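PDB 3LOP: substrate binding periplasmic protein from Ralstonia solanacearum, which probably serves as a periplasmic substrate-binding protein for amino-acid uptake, and holds a leucine in its binding pocket in this crystal. Local coordinates for residues 111-114 with 119-122; 84-89 with 105-110; 77-82 with 290-295; 99-104 with 314-319; 327-332 with 339-344. All coordinates share one frame; numbering follows the deposited sequence.

Contact 1 of 5, residues 111-114 with 119-122; sequences SMTT and FPIK
Pro-120 packs its ring carbons CB, CG and CD on the turn at Met-112, a selenomethionine. Pro-120 CB meets Met-112 CB at 3.9 Å, while the far corner, Pro-120 CG, touches the methyl CG2 of Thr-113 at 3.8 Å, the two side chains crossing at about a right angle. Closest of all is the backbone: Met-112 O comes within 3.3 Å of Pro-120 CD, the ring carbon bonded to the proline nitrogen. The methionine contributes only the base of its side chain here. With CG anti to its own carbonyl carbon (chi1 -63°) and further bends beyond, the selenium turns back to the side chain of Val-86.

No hydrogen bond crosses between the segments; the polar groups find partners within the turn or in residues close by. Ser-111 O receives both the backbone N of Thr-114 and its hydroxyl, with Thr-114 OG1 at 2.7 Å from that oxygen. Thr-113 OG1 bonds instead to Ser-110 O, and Ser-111 OG to Glu-87.

Lys-122 belongs to the magnesium site. The 3-10 turn at 111-112 packs on helix 83-91, with Met-112 on Val-86, Glu-87 and Met-90. Next to Pro-120, Phe-119 ends strand 118-119, one edge of the five-stranded parallel sheet, its backbone bonded to Leu-102 and Gly-104.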
# COMPACT_ATOMS: atom_id res chain seq x y z
N SER A 111 9.27 -1.05 -9.81
CA SER A 111 10.42 -1.87 -9.48
C SER A 111 10.07 -3.10 -8.64
O SER A 111 10.89 -4.00 -8.49
CB SER A 111 11.46 -1.02 -8.73
OG SER A 111 10.89 -0.43 -7.58
N MSE A 112 8.85 -3.14 -8.10
CA MSE A 112 8.44 -4.27 -7.27
C MSE A 112 8.36 -5.60 -8.02
O MSE A 112 8.35 -6.67 -7.40
CB MSE A 112 7.10 -3.98 -6.60
CG MSE A 112 7.12 -2.80 -5.63
SE MSE A 112 8.48 -2.95 -4.25
CE MSE A 112 9.59 -1.45 -4.75
N THR A 113 8.31 -5.55 -9.35
CA THR A 113 8.22 -6.76 -10.15
C THR A 113 9.56 -7.13 -10.79
O THR A 113 9.60 -7.89 -11.76
CB THR A 113 7.17 -6.61 -11.28
OG1 THR A 113 7.44 -5.42 -12.02
CG2 THR A 113 5.77 -6.55 -10.70
N THR A 114 10.66 -6.62 -10.24
CA THR A 114 11.98 -6.89 -10.80
C THR A 114 12.96 -7.62 -9.89
O THR A 114 14.16 -7.65 -10.18
CB THR A 114 12.64 -5.58 -11.25
OG1 THR A 114 12.95 -4.78 -10.10
CG2 THR A 114 11.71 -4.80 -12.17
N PHE A 119 7.52 -10.17 -3.80
CA PHE A 119 6.23 -10.64 -4.29
C PHE A 119 5.12 -9.60 -4.13
O PHE A 119 4.35 -9.64 -3.16
CB PHE A 119 5.83 -11.93 -3.56
CG PHE A 119 6.76 -13.08 -3.82
CD1 PHE A 119 7.99 -13.18 -3.17
CD2 PHE A 119 6.41 -14.07 -4.74
CE1 PHE A 119 8.85 -14.24 -3.42
CE2 PHE A 119 7.27 -15.14 -5.01
CZ PHE A 119 8.49 -15.22 -4.35
N PRO A 120 5.02 -8.66 -5.08
CA PRO A 120 3.98 -7.63 -5.01
C PRO A 120 2.61 -8.26 -5.19
O PRO A 120 2.42 -9.14 -6.04
CB PRO A 120 4.34 -6.70 -6.17
CG PRO A 120 4.97 -7.63 -7.17
CD PRO A 120 5.85 -8.50 -6.29
N ILE A 121 1.65 -7.81 -4.39
CA ILE A 121 0.29 -8.34 -4.47
C ILE A 121 -0.64 -7.38 -5.20
O ILE A 121 -1.19 -7.71 -6.25
CB ILE A 121 -0.28 -8.62 -3.07
CG1 ILE A 121 0.48 -9.78 -2.42
CG2 ILE A 121 -1.77 -8.94 -3.16
CD1 ILE A 121 0.06 -10.08 -0.99
N LYS A 122 -0.80 -6.17 -4.66
CA LYS A 122 -1.71 -5.21 -5.26
C LYS A 122 -1.32 -4.68 -6.64
O LYS A 122 -0.14 -4.63 -7.00
CB LYS A 122 -1.93 -4.04 -4.30
CG LYS A 122 -0.74 -3.14 -4.08
CD LYS A 122 -0.90 -2.37 -2.77
CE LYS A 122 0.18 -1.32 -2.58
NZ LYS A 122 -0.16 -0.05 -3.28

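Contact 2 of 5, residues 84-89 with 105-110; sequences ANVEAL and PATGAS. With LEU (leucine), chain B.
Thr-107 bridges a helix and the bound leucine, each of its two branches serving a different neighbour. Its methyl CG2 meets Val-86 CG2 at 3.9 Å, the two side chains sliding past each other in opposite directions. The hydroxyl side instead faces the ligand, Thr-107 OG1 lying 3.3 Å from leucine CD1. This division follows from the first torsion (156°), which sets OG1 opposite the backbone N and leaves CG2 on the helix side.

OG1 is itself well tied. It accepts from Ala-109 N at 3.1 Å in an ST turn, with a fairly straight N-H...O angle of 158°, and it is also hydrogen-bonded to Thr-83 OG1 at the start of the same helix.

In this Rossmann-like lobe the loop 105-110 leaves the C-terminal end of strand 102-103, and such loops line the cleft of type I periplasmic binding proteins. Ala-106 gives the ligand a backbone acceptor, its O taking a hydrogen bond from the leucine N at 2.7 Å, with Arg-285 NH2 a weak second donor. Ala-106 also belongs to the magnesium site. At the start of the loop, Pro-105 CB touches the same Val-86 CG2 at 4.2 Å, beside its contact with the threonine.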
# COMPACT_ATOMS: atom_id res chain seq x y z
N ALA A 84 11.32 3.93 -1.67
CA ALA A 84 12.76 4.06 -1.47
C ALA A 84 13.28 3.01 -0.49
O ALA A 84 14.39 2.49 -0.66
CB ALA A 84 13.09 5.47 -0.95
N ASN A 85 12.49 2.69 0.52
CA ASN A 85 12.88 1.71 1.52
C ASN A 85 13.02 0.32 0.92
O ASN A 85 14.01 -0.37 1.15
CB ASN A 85 11.87 1.70 2.67
CG ASN A 85 11.78 3.04 3.37
OD1 ASN A 85 12.24 3.21 4.50
ND2 ASN A 85 11.18 4.02 2.69
N VAL A 86 12.03 -0.10 0.14
CA VAL A 86 12.09 -1.42 -0.47
C VAL A 86 13.19 -1.47 -1.53
O VAL A 86 13.90 -2.47 -1.63
CB VAL A 86 10.75 -1.81 -1.12
CG1 VAL A 86 10.88 -3.18 -1.78
CG2 VAL A 86 9.66 -1.84 -0.06
N GLU A 87 13.34 -0.41 -2.31
CA GLU A 87 14.38 -0.40 -3.33
C GLU A 87 15.76 -0.52 -2.71
O GLU A 87 16.67 -1.07 -3.32
CB GLU A 87 14.26 0.85 -4.21
CG GLU A 87 12.97 0.88 -5.03
CD GLU A 87 12.89 2.02 -6.03
OE1 GLU A 87 13.58 3.04 -5.84
OE2 GLU A 87 12.13 1.89 -7.01
N ALA A 88 15.92 -0.02 -1.48
CA ALA A 88 17.21 -0.13 -0.80
C ALA A 88 17.43 -1.59 -0.39
O ALA A 88 18.54 -2.11 -0.50
CB ALA A 88 17.24 0.78 0.43
N LEU A 89 16.38 -2.25 0.07
CA LEU A 89 16.50 -3.66 0.44
C LEU A 89 16.93 -4.48 -0.76
O LEU A 89 17.71 -5.43 -0.64
CB LEU A 89 15.17 -4.21 0.97
CG LEU A 89 14.67 -3.68 2.32
CD1 LEU A 89 13.29 -4.24 2.61
CD2 LEU A 89 15.65 -4.08 3.41
N PRO A 105 4.87 -5.98 -0.53
CA PRO A 105 5.47 -4.70 -0.16
C PRO A 105 4.35 -3.65 -0.27
O PRO A 105 3.56 -3.68 -1.21
CB PRO A 105 6.57 -4.51 -1.21
CG PRO A 105 6.08 -5.33 -2.39
CD PRO A 105 5.52 -6.56 -1.72
N ALA A 106 4.29 -2.75 0.70
CA ALA A 106 3.24 -1.73 0.74
C ALA A 106 3.41 -0.57 -0.24
O ALA A 106 3.02 0.56 0.04
CB ALA A 106 3.09 -1.20 2.16
N THR A 107 3.99 -0.86 -1.40
CA THR A 107 4.21 0.13 -2.44
C THR A 107 3.95 -0.53 -3.79
O THR A 107 4.28 -1.70 -3.98
CB THR A 107 5.66 0.68 -2.42
OG1 THR A 107 6.00 1.18 -3.72
CG2 THR A 107 6.64 -0.41 -2.01
N GLY A 108 3.34 0.21 -4.71
CA GLY A 108 3.06 -0.33 -6.02
C GLY A 108 4.05 0.12 -7.08
O GLY A 108 3.74 0.14 -8.27
N ALA A 109 5.25 0.49 -6.65
CA ALA A 109 6.28 0.95 -7.59
C ALA A 109 6.55 -0.09 -8.67
O ALA A 109 6.43 -1.29 -8.44
CB ALA A 109 7.56 1.27 -6.83
N SER A 110 6.94 0.39 -9.85
CA SER A 110 7.22 -0.50 -10.98
C SER A 110 8.37 -1.45 -10.70
O SER A 110 8.45 -2.54 -11.28
CB SER A 110 7.52 0.32 -12.23
OG SER A 110 8.65 1.16 -12.05
N LEU B . 4.66 2.61 0.70
CA LEU B . 4.32 4.05 0.92
C LEU B . 2.95 4.17 1.56
O LEU B . 2.70 5.24 2.16
CB LEU B . 4.32 4.77 -0.42
CG LEU B . 5.61 4.36 -1.12
CD1 LEU B . 5.38 4.17 -2.56
CD2 LEU B . 6.66 5.37 -0.88
OXT LEU B . 2.16 3.21 1.45

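Contact 3 of 5, residues 77-82 with 290-295; sequences LLTVVG and FVAAKV. With LEU (leucine), chain B.
Leu-78 spreads its two methyls over one turn of helix 284-303. CD2 lies 3.7 Å from the carbonyl O of Ala-292 and 3.9 Å from that residue's CB, while the other branch, Leu-78 CD1, reaches Ala-293 CB at 4.2 Å. The fork therefore straddles two consecutive alanines, whose short side chains let the helix come close to the strand: Leu-78 and Ala-292 have their CA atoms 7.0 Å apart.

Thr-79 makes the tightest apolar touch, CG2 against Ala-292 CB at 3.6 Å. Here strand 74-78 has just ended and the backbone takes a left-handed conformation (phi 30°), yet the side chain still faces the helix. With CG2 set anti to the carbonyl carbon, the methyl goes to the alanine, and OG1 makes a weak hydrogen bond to Gln-10 NE2. No hydrogen bond joins the segments; the side chains meet by apolar packing.

From this packing the chain runs straight to the leucine pocket. Val-81 CG1 lies 3.6 Å from the leucine N, and Gly-82, with phi 102° and psi 118°, takes the N-cap position of helix 83-91. The backbone N of Gly-82 lies 2.9 Å from the leucine N.

Strand 74-78 lies between strands 6-12 and 102-103, and Leu-78 touches Val-8, Gln-10 and Val-103 on them. Helix 284-303, which also supplies Arg-285 to the ligand, packs on this face of the sheet beside helix 19-38, whose Phe-33 touches both Leu-78 and Ala-293.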
# COMPACT_ATOMS: atom_id res chain seq x y z
N LEU A 77 9.25 -11.89 5.05
CA LEU A 77 9.11 -10.49 5.46
C LEU A 77 7.80 -9.97 4.86
O LEU A 77 7.47 -10.29 3.72
CB LEU A 77 10.29 -9.67 4.93
CG LEU A 77 10.26 -8.14 5.04
CD1 LEU A 77 10.32 -7.70 6.50
CD2 LEU A 77 11.44 -7.58 4.27
N LEU A 78 7.06 -9.17 5.63
CA LEU A 78 5.78 -8.63 5.18
C LEU A 78 5.67 -7.11 5.13
O LEU A 78 6.24 -6.40 5.95
CB LEU A 78 4.64 -9.11 6.09
CG LEU A 78 4.04 -10.51 5.97
CD1 LEU A 78 3.07 -10.72 7.13
CD2 LEU A 78 3.32 -10.66 4.64
N THR A 79 4.89 -6.64 4.15
CA THR A 79 4.54 -5.24 3.94
C THR A 79 5.47 -4.09 4.34
O THR A 79 5.12 -3.27 5.19
CB THR A 79 3.18 -4.95 4.60
OG1 THR A 79 3.31 -5.04 6.03
CG2 THR A 79 2.15 -5.98 4.15
N VAL A 80 6.65 -4.02 3.74
CA VAL A 80 7.56 -2.92 4.04
C VAL A 80 6.99 -1.67 3.38
O VAL A 80 6.48 -1.72 2.25
CB VAL A 80 8.98 -3.21 3.50
CG1 VAL A 80 9.86 -1.97 3.64
CG2 VAL A 80 9.59 -4.37 4.27
N VAL A 81 7.07 -0.54 4.08
CA VAL A 81 6.54 0.72 3.58
C VAL A 81 7.60 1.62 2.96
O VAL A 81 8.71 1.74 3.49
CB VAL A 81 5.84 1.50 4.72
CG1 VAL A 81 5.40 2.88 4.23
CG2 VAL A 81 4.66 0.71 5.24
N GLY A 82 7.26 2.25 1.84
CA GLY A 82 8.18 3.16 1.18
C GLY A 82 8.89 2.61 -0.03
O GLY A 82 9.64 1.64 0.07
N PHE A 290 -3.78 -7.49 6.38
CA PHE A 290 -4.55 -8.71 6.62
C PHE A 290 -4.40 -9.63 5.40
O PHE A 290 -4.10 -10.82 5.54
CB PHE A 290 -6.02 -8.32 6.82
CG PHE A 290 -6.91 -9.42 7.35
CD1 PHE A 290 -6.99 -9.68 8.71
CD2 PHE A 290 -7.71 -10.15 6.48
CE1 PHE A 290 -7.86 -10.65 9.21
CE2 PHE A 290 -8.58 -11.13 6.97
CZ PHE A 290 -8.66 -11.38 8.33
N VAL A 291 -4.60 -9.06 4.22
CA VAL A 291 -4.50 -9.81 2.97
C VAL A 291 -3.09 -10.35 2.73
O VAL A 291 -2.92 -11.51 2.34
CB VAL A 291 -4.94 -8.93 1.77
CG1 VAL A 291 -4.56 -9.58 0.45
CG2 VAL A 291 -6.45 -8.71 1.82
N ALA A 292 -2.08 -9.52 2.95
CA ALA A 292 -0.70 -9.96 2.75
C ALA A 292 -0.39 -11.12 3.68
O ALA A 292 0.21 -12.12 3.27
CB ALA A 292 0.26 -8.81 3.00
N ALA A 293 -0.81 -11.00 4.94
CA ALA A 293 -0.57 -12.05 5.92
C ALA A 293 -1.26 -13.35 5.51
O ALA A 293 -0.69 -14.43 5.66
CB ALA A 293 -1.05 -11.61 7.29
N LYS A 294 -2.48 -13.25 5.00
CA LYS A 294 -3.22 -14.45 4.59
C LYS A 294 -2.55 -15.13 3.39
O LYS A 294 -2.48 -16.35 3.33
CB LYS A 294 -4.67 -14.10 4.26
CG LYS A 294 -5.53 -15.34 4.03
CD LYS A 294 -7.01 -15.00 3.98
CE LYS A 294 -7.84 -16.27 3.85
NZ LYS A 294 -9.30 -15.98 3.82
N VAL A 295 -2.06 -14.33 2.45
CA VAL A 295 -1.38 -14.89 1.28
C VAL A 295 -0.12 -15.63 1.73
O VAL A 295 0.16 -16.74 1.28
CB VAL A 295 -0.99 -13.77 0.28
CG1 VAL A 295 -0.02 -14.31 -0.76
CG2 VAL A 295 -2.23 -13.24 -0.40
N LEU B . 4.66 2.61 0.70
CA LEU B . 4.32 4.05 0.92
C LEU B . 2.95 4.17 1.56
O LEU B . 2.70 5.24 2.16
CB LEU B . 4.32 4.77 -0.42
CG LEU B . 5.61 4.36 -1.12
CD1 LEU B . 5.38 4.17 -2.56
CD2 LEU B . 6.66 5.37 -0.88
OXT LEU B . 2.16 3.21 1.45

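Contact 4 of 5, residues 99-104 with 314-319; sequences RLPLVG and HALTEL. With NI (nickel (II) ion), chain H.
This is buried apolar packing between the last turn of helix 309-317 and the beginning of a sheet strand: Leu-316 docks against Pro-101 and Val-103, which flank Leu-102 in the chain. One methyl does most of the work. Leu-316 CD1 meets Val-103 CG2 at 3.6 Å and Pro-101 CB at 3.8 Å, and the leucine and proline side chains cross at about a right angle. Its second methyl, CD2, comes to 3.9 Å from the same Val-103 CG2, so the valine methyl faces the fork of the leucine. The valine presents this branch because CG1 takes the place anti to the backbone N (chi1 177°), which puts CG2 opposite the carbonyl carbon and toward the helix. Leu-102, between the two contact residues, points the other way.

Both segments carry marked helix endings. Arg-99 is the C-prime residue of a Schellman motif that closes the preceding helix, and its positive phi turns the chain toward strand 102-103. At the other helix the Thr-317 hydroxyl donates to His-314 O, with OG1 2.7 Å from that oxygen. Just beyond, Glu-318 grips a nickel ion through both carboxylate oxygens, OE1 at 2.3 Å and OE2 at 2.2 Å, with three waters also bound to the metal; the position of the His-314 ring beside it is doubtful.

Leu-316 also touches Phe-119 and, on helix 284-303, Ala-299. The end of a helix packed on the face of a parallel sheet in this way fits the layered packing of a Rossmann-like alpha/beta lobe.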
# COMPACT_ATOMS: atom_id res chain seq x y z
N ARG A 99 17.98 -14.60 1.80
CA ARG A 99 17.12 -15.50 1.02
C ARG A 99 15.72 -15.38 1.60
O ARG A 99 14.98 -16.36 1.70
CB ARG A 99 17.61 -16.95 1.11
CG ARG A 99 18.90 -17.20 0.34
CD ARG A 99 19.33 -18.66 0.38
NE ARG A 99 19.66 -19.09 1.74
CZ ARG A 99 18.88 -19.84 2.51
NH1 ARG A 99 17.71 -20.27 2.05
NH2 ARG A 99 19.27 -20.15 3.74
N LEU A 100 15.36 -14.16 1.96
CA LEU A 100 14.07 -13.88 2.57
C LEU A 100 13.05 -13.25 1.63
O LEU A 100 13.26 -12.15 1.13
CB LEU A 100 14.28 -12.95 3.77
CG LEU A 100 13.09 -12.74 4.70
CD1 LEU A 100 12.79 -14.03 5.45
CD2 LEU A 100 13.40 -11.61 5.68
N PRO A 101 11.94 -13.95 1.37
CA PRO A 101 10.93 -13.39 0.48
C PRO A 101 10.19 -12.23 1.13
O PRO A 101 9.89 -12.27 2.33
CB PRO A 101 10.02 -14.58 0.18
CG PRO A 101 10.12 -15.39 1.43
CD PRO A 101 11.59 -15.33 1.77
N LEU A 102 9.93 -11.19 0.35
CA LEU A 102 9.19 -10.02 0.83
C LEU A 102 7.81 -10.11 0.18
O LEU A 102 7.67 -9.89 -1.02
CB LEU A 102 9.89 -8.72 0.41
CG LEU A 102 9.09 -7.42 0.52
CD1 LEU A 102 8.41 -7.33 1.87
CD2 LEU A 102 10.02 -6.23 0.30
N VAL A 103 6.81 -10.46 0.98
CA VAL A 103 5.45 -10.61 0.49
C VAL A 103 4.62 -9.36 0.72
O VAL A 103 4.57 -8.83 1.82
CB VAL A 103 4.75 -11.81 1.17
CG1 VAL A 103 3.31 -11.92 0.70
CG2 VAL A 103 5.51 -13.10 0.85
N GLY A 104 4.00 -8.89 -0.35
CA GLY A 104 3.15 -7.72 -0.26
C GLY A 104 3.78 -6.40 0.13
O GLY A 104 3.29 -5.74 1.05
N HIS A 314 9.51 -21.18 -2.42
CA HIS A 314 9.07 -22.09 -3.46
C HIS A 314 7.54 -22.10 -3.56
O HIS A 314 6.97 -21.97 -4.64
CB HIS A 314 9.59 -23.49 -3.14
CG HIS A 314 9.45 -24.47 -4.26
ND1 HIS A 314 8.22 -24.92 -4.70
CD2 HIS A 314 10.37 -25.10 -5.02
CE1 HIS A 314 8.40 -25.78 -5.68
NE2 HIS A 314 9.70 -25.91 -5.89
N ALA A 315 6.89 -22.22 -2.41
CA ALA A 315 5.43 -22.24 -2.35
C ALA A 315 4.83 -20.95 -2.91
O ALA A 315 3.84 -20.98 -3.63
CB ALA A 315 4.97 -22.46 -0.92
N LEU A 316 5.45 -19.82 -2.58
CA LEU A 316 4.96 -18.54 -3.06
C LEU A 316 4.98 -18.46 -4.58
O LEU A 316 4.02 -18.01 -5.20
CB LEU A 316 5.81 -17.40 -2.47
CG LEU A 316 5.58 -17.07 -1.00
CD1 LEU A 316 6.72 -16.24 -0.47
CD2 LEU A 316 4.25 -16.34 -0.85
N THR A 317 6.08 -18.92 -5.19
CA THR A 317 6.20 -18.87 -6.64
C THR A 317 5.20 -19.76 -7.35
O THR A 317 5.04 -19.65 -8.57
CB THR A 317 7.62 -19.28 -7.10
OG1 THR A 317 7.83 -20.67 -6.85
CG2 THR A 317 8.67 -18.47 -6.36
N GLU A 318 4.51 -20.62 -6.61
CA GLU A 318 3.55 -21.51 -7.25
C GLU A 318 2.09 -21.24 -6.92
O GLU A 318 1.21 -22.02 -7.29
CB GLU A 318 3.92 -22.96 -6.94
CG GLU A 318 5.36 -23.27 -7.30
CD GLU A 318 5.71 -24.74 -7.21
OE1 GLU A 318 5.41 -25.37 -6.17
OE2 GLU A 318 6.31 -25.25 -8.17
N LEU A 319 1.82 -20.14 -6.22
CA LEU A 319 0.44 -19.78 -5.92
C LEU A 319 -0.20 -19.36 -7.24
O LEU A 319 0.23 -18.37 -7.84
CB LEU A 319 0.38 -18.61 -4.92
CG LEU A 319 0.81 -18.87 -3.47
CD1 LEU A 319 0.58 -17.61 -2.66
CD2 LEU A 319 0.01 -20.03 -2.88
NI NI H . 6.92 -26.94 -6.90
O HOH W 1 6.55 -28.28 -5.13
O HOH W 2 8.37 -27.86 -8.43
O HOH W 3 5.26 -27.74 -8.29

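Contact 5 of 5, residues 327-332 with 339-344; sequences GFTVDF and GSHYIE
Gly-339 sits directly against the strand at Val-330 and Asp-331, and its carbonyl makes the direct hydrogen bond of the contact: Asp-331 N donates to Gly-339 O at 2.8 Å, nearly straight at 165°, from a position tilted 29° out of the carbonyl plane. The same oxygen takes a CA-H...O contact from Val-330 CA, and Gly-339 CA returns one to Asp-331 O at 3.5 Å. Lacking a side chain, the glycine lets Phe-332 CE1 and Val-330 CG1 close in on its CA, each at 3.8 Å. The valine methyl in turn lies over one face of the Phe-332 ring, toward its rim.

Further along, Phe-328 CZ comes 3.5 Å from Ser-340 OG. Tyr-342 CD2 meets the edge of the phenylalanine ring at CE2, 4.0 Å away, the two side chains crossing at about a right angle.

Behind this shell, Ser-340 OG accepts from Tyr-342 N in an ST turn and from a water that also donates to Thr-329 O. Tyr-342 OH is held by Glu-344 OE1 at 2.5 Å. On the backbone, Gly-339 and Ser-340 bond to Pro-120 and Ile-121, while Val-330 pairs with Tyr-322 in a small antiparallel sheet.

Between these roughly antiparallel segments the polar links are a single direct hydrogen bond, CA-H...O contacts and a water bridge, beside the ring packing, which implies partly hydrated pairing in place of a regular ladder.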
# COMPACT_ATOMS: atom_id res chain seq x y z
N GLY A 327 -13.09 -13.65 -4.48
CA GLY A 327 -12.53 -13.54 -5.81
C GLY A 327 -11.26 -12.73 -5.91
O GLY A 327 -10.74 -12.50 -7.00
N PHE A 328 -10.76 -12.25 -4.77
CA PHE A 328 -9.51 -11.50 -4.78
C PHE A 328 -8.45 -12.59 -4.80
O PHE A 328 -8.07 -13.13 -3.77
CB PHE A 328 -9.38 -10.63 -3.52
CG PHE A 328 -8.20 -9.70 -3.56
CD1 PHE A 328 -6.94 -10.13 -3.17
CD2 PHE A 328 -8.34 -8.40 -4.04
CE1 PHE A 328 -5.84 -9.28 -3.24
CE2 PHE A 328 -7.25 -7.54 -4.12
CZ PHE A 328 -5.99 -7.99 -3.72
N THR A 329 -7.99 -12.91 -6.01
CA THR A 329 -7.01 -13.96 -6.20
C THR A 329 -5.60 -13.46 -6.44
O THR A 329 -5.40 -12.36 -6.95
CB THR A 329 -7.42 -14.85 -7.38
OG1 THR A 329 -7.58 -14.04 -8.56
CG2 THR A 329 -8.73 -15.57 -7.08
N VAL A 330 -4.63 -14.29 -6.08
CA VAL A 330 -3.23 -13.96 -6.25
C VAL A 330 -2.54 -15.03 -7.09
O VAL A 330 -2.67 -16.23 -6.82
CB VAL A 330 -2.53 -13.85 -4.88
CG1 VAL A 330 -1.08 -13.47 -5.07
CG2 VAL A 330 -3.25 -12.82 -4.02
N ASP A 331 -1.81 -14.59 -8.11
CA ASP A 331 -1.08 -15.50 -8.99
C ASP A 331 0.37 -15.01 -9.08
O ASP A 331 0.65 -14.00 -9.72
CB ASP A 331 -1.72 -15.51 -10.38
CG ASP A 331 -0.91 -16.28 -11.40
OD1 ASP A 331 -0.01 -17.05 -10.99
OD2 ASP A 331 -1.17 -16.13 -12.62
N PHE A 332 1.28 -15.73 -8.43
CA PHE A 332 2.69 -15.36 -8.45
C PHE A 332 3.50 -16.15 -9.48
O PHE A 332 4.72 -16.02 -9.52
CB PHE A 332 3.34 -15.58 -7.07
CG PHE A 332 2.87 -14.62 -6.01
CD1 PHE A 332 2.76 -13.26 -6.26
CD2 PHE A 332 2.61 -15.08 -4.72
CE1 PHE A 332 2.39 -12.36 -5.25
CE2 PHE A 332 2.25 -14.20 -3.70
CZ PHE A 332 2.14 -12.84 -3.97
N GLY A 339 0.73 -9.90 -8.12
CA GLY A 339 -0.04 -11.11 -7.88
C GLY A 339 -1.52 -10.94 -8.15
O GLY A 339 -2.17 -11.86 -8.65
N SER A 340 -2.06 -9.77 -7.82
CA SER A 340 -3.47 -9.49 -8.02
C SER A 340 -3.69 -8.62 -9.25
O SER A 340 -2.97 -7.64 -9.46
CB SER A 340 -4.05 -8.78 -6.80
OG SER A 340 -5.34 -8.26 -7.10
N HIS A 341 -4.68 -8.98 -10.06
CA HIS A 341 -5.00 -8.22 -11.25
C HIS A 341 -6.22 -7.33 -11.00
O HIS A 341 -6.72 -6.68 -11.92
CB HIS A 341 -5.27 -9.16 -12.43
CG HIS A 341 -6.35 -10.16 -12.17
ND1 HIS A 341 -7.61 -9.81 -11.76
CD2 HIS A 341 -6.35 -11.51 -12.29
CE1 HIS A 341 -8.35 -10.90 -11.64
NE2 HIS A 341 -7.61 -11.94 -11.95
N TYR A 342 -6.67 -7.29 -9.75
CA TYR A 342 -7.84 -6.49 -9.39
C TYR A 342 -7.58 -4.99 -9.27
O TYR A 342 -6.66 -4.56 -8.57
CB TYR A 342 -8.44 -6.97 -8.07
CG TYR A 342 -9.54 -6.06 -7.56
CD1 TYR A 342 -10.80 -6.05 -8.16
CD2 TYR A 342 -9.30 -5.16 -6.52
CE1 TYR A 342 -11.79 -5.17 -7.74
CE2 TYR A 342 -10.28 -4.28 -6.09
CZ TYR A 342 -11.52 -4.28 -6.70
OH TYR A 342 -12.49 -3.40 -6.29
N ILE A 343 -8.41 -4.21 -9.95
CA ILE A 343 -8.32 -2.76 -9.87
C ILE A 343 -9.58 -2.13 -10.43
O ILE A 343 -10.02 -2.43 -11.54
CB ILE A 343 -7.08 -2.19 -10.60
CG1 ILE A 343 -7.07 -0.67 -10.45
CG2 ILE A 343 -7.08 -2.60 -12.07
CD1 ILE A 343 -5.80 -0.01 -10.95
N GLU A 344 -10.19 -1.26 -9.62
CA GLU A 344 -11.40 -0.56 -10.02
C GLU A 344 -11.27 0.87 -9.53
O GLU A 344 -10.46 1.16 -8.65
CB GLU A 344 -12.64 -1.21 -9.40
CG GLU A 344 -12.87 -2.66 -9.81
CD GLU A 344 -14.14 -3.24 -9.21
OE1 GLU A 344 -14.34 -3.12 -7.98
OE2 GLU A 344 -14.95 -3.83 -9.97
O HOH W 4 -7.05 -10.34 -7.85

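In the fold
Contacts 2 and 3 both touch the leucine and meet through Val-80, whose O bonds to Ala-106 N and whose CG1 packs on Val-86 CG2. Contact 1, centred about 8 Å from contact 2, lies close to the pocket, the side chain of Met-112 being about 7 Å from the ligand. Contacts 3 and 4 share the parallel sheet: Leu-77 N bonds to Pro-101 O at 2.8 Å. Contact 5 is the most distant from contact 2, about 19 Å between centres with no touch, yet joins contact 3 through Val-295, contact 4 through Leu-319 O and Phe-332 N, and contact 1 through two backbone bonds, Pro-120 O to Gly-339 N and Ile-121 O to Ser-340 N. Ile-121 CD1 links contacts 1 and 3.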